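Local coordinates for protein N-acetylgalactosaminyltransferase 7 (Homo sapiens, PDB 6IWR) that belongs to a family of glycosyltransferases and pairs a GT-A type domain with a ricin-type beta-trefoil lectin domain, at residues 405-417 with 438-451. Numbering follows the deposited sequence.
Sequences YVRVVEVWWDEYK and LKKFREDHNCKSFK
Phe-450 lays its ring against the five-membered ring of Trp-413 in an offset stack, the centroids 4.3 Å apart and the planes 16° from parallel, while Val-409 CG2 sits over the opposite face of the indole. The edge of Phe-450 is turned to the face of Tyr-416, a T-shaped pair with Phe-450 CD2 3.6 Å from Tyr-416 CD1, and Lys-451 CD lies at the edge of the Tyr-416 ring, in its plane. Beyond it the ammonium of Lys-451 hydrogen-bonds the tyrosine hydroxyl (NZ to Tyr-416 OH 2.8 Å) and also pairs with Glu-455. Trp-412 has Val-411 CG2 over one face, Phe-441 and Cys-447 at its edge, and the aliphatic part of Arg-442 running past it in the opposite direction.

The side chain of Arg-442 leaves with CG opposite the backbone N (chi1 -175°) and runs extended to NE, which carries its guanidinium to Asp-414 for an end-on grip. Arg-442 NH2 meets the syn lone pair of Asp-414 OD2 at 2.9 Å, the oxygen lying almost in the guanidinium plane; Arg-442 NH1 donates to Val-411 O at 2.6 Å and also to Asp-414 OD1. Asp-414 OD2 also accepts a hydrogen bond from the backbone N of Phe-450 (2.8 Å), so the carboxylate ties the turn after helix 400-412 to the start of helix 450-457. Lys-439 NZ donates to Glu-410 O.

The axes of segments 405-412 and 438-444 cross at 32° and come within 9.9 Å of each other. Helix 355-365 touches Trp-412 and Phe-450, and the disulfide from Cys-447, in the loop after helix 436-444, to Cys-366, just past the end of helix 355-365, joins the two; helix 417-423 packs on Trp-413 through Phe-420.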
loop_
_atom_site.group_PDB
_atom_site.type_symbol
_atom_site.label_atom_id
_atom_site.label_comp_id
_atom_site.label_asym_id
_atom_site.label_seq_id
_atom_site.Cartn_x
_atom_site.Cartn_y
_atom_site.Cartn_z
ATOM N N TYR A 405 -9.839 15.021 18.041
ATOM C CA TYR A 405 -11.190 14.486 17.958
ATOM C C TYR A 405 -11.874 14.537 19.316
ATOM O O TYR A 405 -13.049 14.900 19.417
ATOM C CB TYR A 405 -11.155 13.052 17.427
ATOM C CG TYR A 405 -10.692 12.941 15.986
ATOM C CD1 TYR A 405 -10.740 14.043 15.132
ATOM C CD2 TYR A 405 -10.218 11.735 15.475
ATOM C CE1 TYR A 405 -10.321 13.948 13.819
ATOM C CE2 TYR A 405 -9.802 11.633 14.162
ATOM C CZ TYR A 405 -9.850 12.749 13.347
ATOM O OH TYR A 405 -9.449 12.663 12.042
ATOM N N VAL A 406 -11.146 14.207 20.382
ATOM C CA VAL A 406 -11.765 14.150 21.702
ATOM C C VAL A 406 -12.192 15.533 22.159
ATOM O O VAL A 406 -13.234 15.690 22.800
ATOM C CB VAL A 406 -10.814 13.508 22.722
ATOM C CG1 VAL A 406 -11.389 13.688 24.120
ATOM C CG2 VAL A 406 -10.620 12.030 22.393
ATOM N N ARG A 407 -11.373 16.546 21.893
ATOM C CA ARG A 407 -11.759 17.896 22.278
ATOM C C ARG A 407 -13.048 18.293 21.578
ATOM O O ARG A 407 -14.001 18.760 22.209
ATOM C CB ARG A 407 -10.628 18.877 21.966
ATOM C CG ARG A 407 -9.318 18.568 22.706
ATOM C CD ARG A 407 -8.248 19.574 22.383
ATOM N NE ARG A 407 -8.696 20.930 22.664
ATOM C CZ ARG A 407 -8.658 21.502 23.869
ATOM N NH1 ARG A 407 -8.219 20.828 24.921
ATOM N NH2 ARG A 407 -9.086 22.747 24.043
ATOM N N VAL A 408 -13.123 18.056 20.277
ATOM C CA VAL A 408 -14.325 18.430 19.545
ATOM C C VAL A 408 -15.535 17.720 20.118
ATOM O O VAL A 408 -16.573 18.343 20.377
ATOM C CB VAL A 408 -14.164 18.135 18.048
ATOM C CG1 VAL A 408 -15.456 18.504 17.307
ATOM C CG2 VAL A 408 -12.981 18.915 17.500
ATOM N N VAL A 409 -15.423 16.399 20.312
ATOM C CA VAL A 409 -16.575 15.602 20.727
ATOM C C VAL A 409 -17.037 16.016 22.118
ATOM O O VAL A 409 -18.239 16.186 22.366
ATOM C CB VAL A 409 -16.239 14.102 20.669
ATOM C CG1 VAL A 409 -17.255 13.284 21.487
ATOM C CG2 VAL A 409 -16.173 13.613 19.202
ATOM N N GLU A 410 -16.083 16.189 23.043
ATOM C CA GLU A 410 -16.422 16.464 24.431
ATOM C C GLU A 410 -17.150 17.801 24.587
ATOM O O GLU A 410 -17.959 17.969 25.518
ATOM C CB GLU A 410 -15.154 16.436 25.289
ATOM C CG GLU A 410 -14.721 15.047 25.834
ATOM C CD GLU A 410 -15.830 14.304 26.562
ATOM O OE1 GLU A 410 -15.844 13.045 26.508
ATOM O OE2 GLU A 410 -16.691 14.980 27.170
ATOM N N VAL A 411 -16.899 18.770 23.703
ATOM C CA VAL A 411 -17.568 20.056 23.878
ATOM C C VAL A 411 -18.880 20.125 23.089
ATOM O O VAL A 411 -19.802 20.828 23.502
ATOM C CB VAL A 411 -16.618 21.233 23.540
ATOM C CG1 VAL A 411 -15.769 20.900 22.378
ATOM C CG2 VAL A 411 -17.411 22.503 23.223
ATOM N N TRP A 412 -19.019 19.364 22.000
ATOM C CA TRP A 412 -20.128 19.573 21.069
ATOM C C TRP A 412 -21.097 18.408 20.934
ATOM O O TRP A 412 -22.271 18.651 20.656
ATOM C CB TRP A 412 -19.598 19.933 19.667
ATOM C CG TRP A 412 -18.929 21.263 19.640
ATOM C CD1 TRP A 412 -17.586 21.522 19.481
ATOM C CD2 TRP A 412 -19.556 22.534 19.847
ATOM N NE1 TRP A 412 -17.352 22.894 19.566
ATOM C CE2 TRP A 412 -18.546 23.526 19.789
ATOM C CE3 TRP A 412 -20.874 22.932 20.099
ATOM C CZ2 TRP A 412 -18.822 24.876 19.965
ATOM C CZ3 TRP A 412 -21.142 24.285 20.271
ATOM C CH2 TRP A 412 -20.126 25.236 20.203
ATOM N N TRP A 413 -20.664 17.159 21.117
ATOM C CA TRP A 413 -21.510 16.020 20.765
ATOM C C TRP A 413 -22.464 15.579 21.868
ATOM O O TRP A 413 -23.266 14.669 21.630
ATOM C CB TRP A 413 -20.671 14.804 20.371
ATOM C CG TRP A 413 -20.135 14.811 18.984
ATOM C CD1 TRP A 413 -19.849 15.909 18.208
ATOM C CD2 TRP A 413 -19.802 13.659 18.190
ATOM N NE1 TRP A 413 -19.357 15.509 16.982
ATOM C CE2 TRP A 413 -19.310 14.137 16.945
ATOM C CE3 TRP A 413 -19.870 12.276 18.408
ATOM C CZ2 TRP A 413 -18.898 13.278 15.923
ATOM C CZ3 TRP A 413 -19.458 11.425 17.396
ATOM C CH2 TRP A 413 -18.973 11.929 16.166
ATOM N N ASP A 414 -22.391 16.168 23.056
ATOM C CA ASP A 414 -23.255 15.758 24.153
ATOM C C ASP A 414 -23.353 14.244 24.284
ATOM O O ASP A 414 -22.334 13.547 24.361
ATOM C CB ASP A 414 -24.662 16.318 23.992
ATOM C CG ASP A 414 -24.670 17.805 23.748
ATOM O OD1 ASP A 414 -23.716 18.477 24.187
ATOM O OD2 ASP A 414 -25.622 18.294 23.093
ATOM N N GLU A 415 -24.588 13.732 24.309
ATOM C CA GLU A 415 -24.830 12.323 24.580
ATOM C C GLU A 415 -24.207 11.509 23.465
ATOM O O GLU A 415 -23.917 10.318 23.631
ATOM C CB GLU A 415 -26.329 12.016 24.717
ATOM C CG GLU A 415 -27.260 12.696 23.716
ATOM C CD GLU A 415 -28.131 13.764 24.369
ATOM O OE1 GLU A 415 -29.314 13.921 23.965
ATOM O OE2 GLU A 415 -27.626 14.429 25.301
ATOM N N TYR A 416 -23.983 12.142 22.321
ATOM C CA TYR A 416 -23.400 11.392 21.224
ATOM C C TYR A 416 -21.944 11.033 21.456
ATOM O O TYR A 416 -21.422 10.216 20.690
ATOM C CB TYR A 416 -23.556 12.158 19.917
ATOM C CG TYR A 416 -24.944 12.035 19.350
ATOM C CD1 TYR A 416 -26.030 12.680 19.956
ATOM C CD2 TYR A 416 -25.181 11.260 18.216
ATOM C CE1 TYR A 416 -27.316 12.552 19.439
ATOM C CE2 TYR A 416 -26.448 11.124 17.698
ATOM C CZ TYR A 416 -27.515 11.773 18.311
ATOM O OH TYR A 416 -28.790 11.641 17.790
ATOM N N LYS A 417 -21.281 11.585 22.488
ATOM C CA LYS A 417 -19.909 11.144 22.742
ATOM C C LYS A 417 -19.835 9.625 22.886
ATOM O O LYS A 417 -18.861 9.018 22.433
ATOM C CB LYS A 417 -19.283 11.837 23.967
ATOM C CG LYS A 417 -20.019 11.809 25.293
ATOM C CD LYS A 417 -19.266 12.656 26.337
ATOM C CE LYS A 417 -19.943 14.022 26.625
ATOM N NZ LYS A 417 -19.665 14.450 28.046
ATOM N N LEU A 438 -13.942 26.558 26.128
ATOM C CA LEU A 438 -14.807 26.130 25.040
ATOM C C LEU A 438 -16.193 25.776 25.550
ATOM O O LEU A 438 -17.202 26.157 24.943
ATOM C CB LEU A 438 -14.168 24.959 24.299
ATOM C CG LEU A 438 -13.103 25.478 23.340
ATOM C CD1 LEU A 438 -11.834 24.720 23.591
ATOM C CD2 LEU A 438 -13.545 25.295 21.879
ATOM N N LYS A 439 -16.269 25.048 26.666
ATOM C CA LYS A 439 -17.577 24.734 27.232
ATOM C C LYS A 439 -18.297 25.986 27.733
ATOM O O LYS A 439 -19.516 26.106 27.560
ATOM C CB LYS A 439 -17.427 23.704 28.344
ATOM C CG LYS A 439 -17.850 22.297 27.926
ATOM C CD LYS A 439 -17.124 21.210 28.719
ATOM C CE LYS A 439 -18.057 20.035 28.935
ATOM N NZ LYS A 439 -19.005 19.824 27.780
ATOM N N LYS A 440 -17.570 26.942 28.325
ATOM C CA LYS A 440 -18.213 28.190 28.726
ATOM C C LYS A 440 -18.713 28.981 27.515
ATOM O O LYS A 440 -19.783 29.613 27.573
ATOM C CB LYS A 440 -17.256 29.030 29.561
ATOM C CG LYS A 440 -17.868 30.307 30.067
ATOM C CD LYS A 440 -17.014 30.922 31.166
ATOM C CE LYS A 440 -17.076 32.444 31.158
ATOM N NZ LYS A 440 -18.455 32.941 31.141
ATOM N N PHE A 441 -17.956 28.972 26.414
ATOM C CA PHE A 441 -18.419 29.629 25.193
ATOM C C PHE A 441 -19.796 29.121 24.782
ATOM O O PHE A 441 -20.725 29.907 24.548
ATOM C CB PHE A 441 -17.418 29.409 24.061
ATOM C CG PHE A 441 -17.907 29.886 22.733
ATOM C CD1 PHE A 441 -17.677 31.198 22.324
ATOM C CD2 PHE A 441 -18.608 29.028 21.887
ATOM C CE1 PHE A 441 -18.140 31.646 21.097
ATOM C CE2 PHE A 441 -19.057 29.462 20.651
ATOM C CZ PHE A 441 -18.827 30.779 20.258
ATOM N N ARG A 442 -19.942 27.797 24.697
ATOM C CA ARG A 442 -21.200 27.211 24.259
ATOM C C ARG A 442 -22.342 27.579 25.197
ATOM O O ARG A 442 -23.452 27.885 24.745
ATOM C CB ARG A 442 -21.050 25.702 24.162
ATOM C CG ARG A 442 -22.251 25.048 23.610
ATOM C CD ARG A 442 -22.061 23.558 23.548
ATOM N NE ARG A 442 -23.348 22.886 23.438
ATOM C CZ ARG A 442 -23.490 21.571 23.345
ATOM N NH1 ARG A 442 -22.422 20.785 23.345
ATOM N NH2 ARG A 442 -24.703 21.046 23.244
ATOM N N GLU A 443 -22.092 27.563 26.507
ATOM C CA GLU A 443 -23.135 27.945 27.451
ATOM C C GLU A 443 -23.451 29.434 27.379
ATOM O O GLU A 443 -24.618 29.819 27.400
ATOM C CB GLU A 443 -22.737 27.547 28.866
ATOM C CG GLU A 443 -23.314 26.200 29.275
ATOM C CD GLU A 443 -22.706 25.644 30.554
ATOM O OE1 GLU A 443 -21.530 25.974 30.860
ATOM O OE2 GLU A 443 -23.413 24.872 31.249
ATOM N N ASP A 444 -22.437 30.289 27.303
ATOM C CA ASP A 444 -22.712 31.723 27.317
ATOM C C ASP A 444 -23.550 32.139 26.117
ATOM O O ASP A 444 -24.443 32.982 26.245
ATOM C CB ASP A 444 -21.407 32.518 27.365
ATOM C CG ASP A 444 -20.757 32.496 28.744
ATOM O OD1 ASP A 444 -21.422 32.059 29.708
ATOM O OD2 ASP A 444 -19.572 32.884 28.853
ATOM N N HIS A 445 -23.286 31.554 24.947
ATOM C CA HIS A 445 -24.021 31.852 23.721
ATOM C C HIS A 445 -25.282 31.013 23.546
ATOM O O HIS A 445 -25.913 31.088 22.492
ATOM C CB HIS A 445 -23.114 31.666 22.505
ATOM C CG HIS A 445 -22.041 32.703 22.397
ATOM N ND1 HIS A 445 -22.139 33.795 21.562
ATOM C CD2 HIS A 445 -20.842 32.814 23.018
ATOM C CE1 HIS A 445 -21.047 34.530 21.669
ATOM N NE2 HIS A 445 -20.246 33.962 22.551
ATOM N N ASN A 446 -25.652 30.206 24.535
ATOM C CA ASN A 446 -26.933 29.509 24.527
ATOM C C ASN A 446 -27.058 28.597 23.318
ATOM O O ASN A 446 -28.141 28.447 22.747
ATOM C CB ASN A 446 -28.080 30.509 24.581
ATOM C CG ASN A 446 -28.811 30.460 25.882
ATOM O OD1 ASN A 446 -28.748 31.409 26.701
ATOM N ND2 ASN A 446 -29.527 29.341 26.101
ATOM N N CYS A 447 -25.931 27.986 22.925
ATOM C CA CYS A 447 -25.895 27.181 21.706
ATOM C C CYS A 447 -26.801 25.965 21.856
ATOM O O CYS A 447 -26.954 25.399 22.942
ATOM C CB CYS A 447 -24.457 26.752 21.348
ATOM S SG CYS A 447 -23.315 28.165 21.043
ATOM N N LYS A 448 -27.397 25.568 20.740
ATOM C CA LYS A 448 -28.321 24.454 20.694
ATOM C C LYS A 448 -27.611 23.114 20.900
ATOM O O LYS A 448 -26.386 22.987 20.796
ATOM C CB LYS A 448 -29.058 24.452 19.365
ATOM C CG LYS A 448 -29.813 25.718 19.116
ATOM C CD LYS A 448 -30.877 25.524 18.061
ATOM C CE LYS A 448 -30.823 26.655 17.034
ATOM N NZ LYS A 448 -32.194 26.962 16.571
ATOM N N SER A 449 -28.421 22.100 21.190
ATOM C CA SER A 449 -27.931 20.782 21.555
ATOM C C SER A 449 -27.476 19.998 20.327
ATOM O O SER A 449 -27.964 20.195 19.209
ATOM C CB SER A 449 -29.025 19.993 22.263
ATOM O OG SER A 449 -30.093 19.779 21.351
ATOM N N PHE A 450 -26.538 19.081 20.542
ATOM C CA PHE A 450 -26.175 18.235 19.428
ATOM C C PHE A 450 -27.348 17.363 19.005
ATOM O O PHE A 450 -27.395 16.895 17.861
ATOM C CB PHE A 450 -24.948 17.398 19.773
ATOM C CG PHE A 450 -24.281 16.790 18.561
ATOM C CD1 PHE A 450 -23.554 17.570 17.686
ATOM C CD2 PHE A 450 -24.422 15.447 18.284
ATOM C CE1 PHE A 450 -22.965 17.025 16.568
ATOM C CE2 PHE A 450 -23.840 14.892 17.168
ATOM C CZ PHE A 450 -23.099 15.677 16.317
ATOM N N LYS A 451 -28.307 17.149 19.898
ATOM C CA LYS A 451 -29.473 16.345 19.561
ATOM C C LYS A 451 -30.370 17.080 18.552
ATOM O O LYS A 451 -30.831 16.493 17.560
ATOM C CB LYS A 451 -30.203 15.998 20.865
ATOM C CG LYS A 451 -31.218 14.865 20.815
ATOM C CD LYS A 451 -30.645 13.596 20.199
ATOM C CE LYS A 451 -31.756 12.589 19.881
ATOM N NZ LYS A 451 -31.257 11.413 19.122
HETATM O O HOH W 1 -27.716 17.142 22.853
#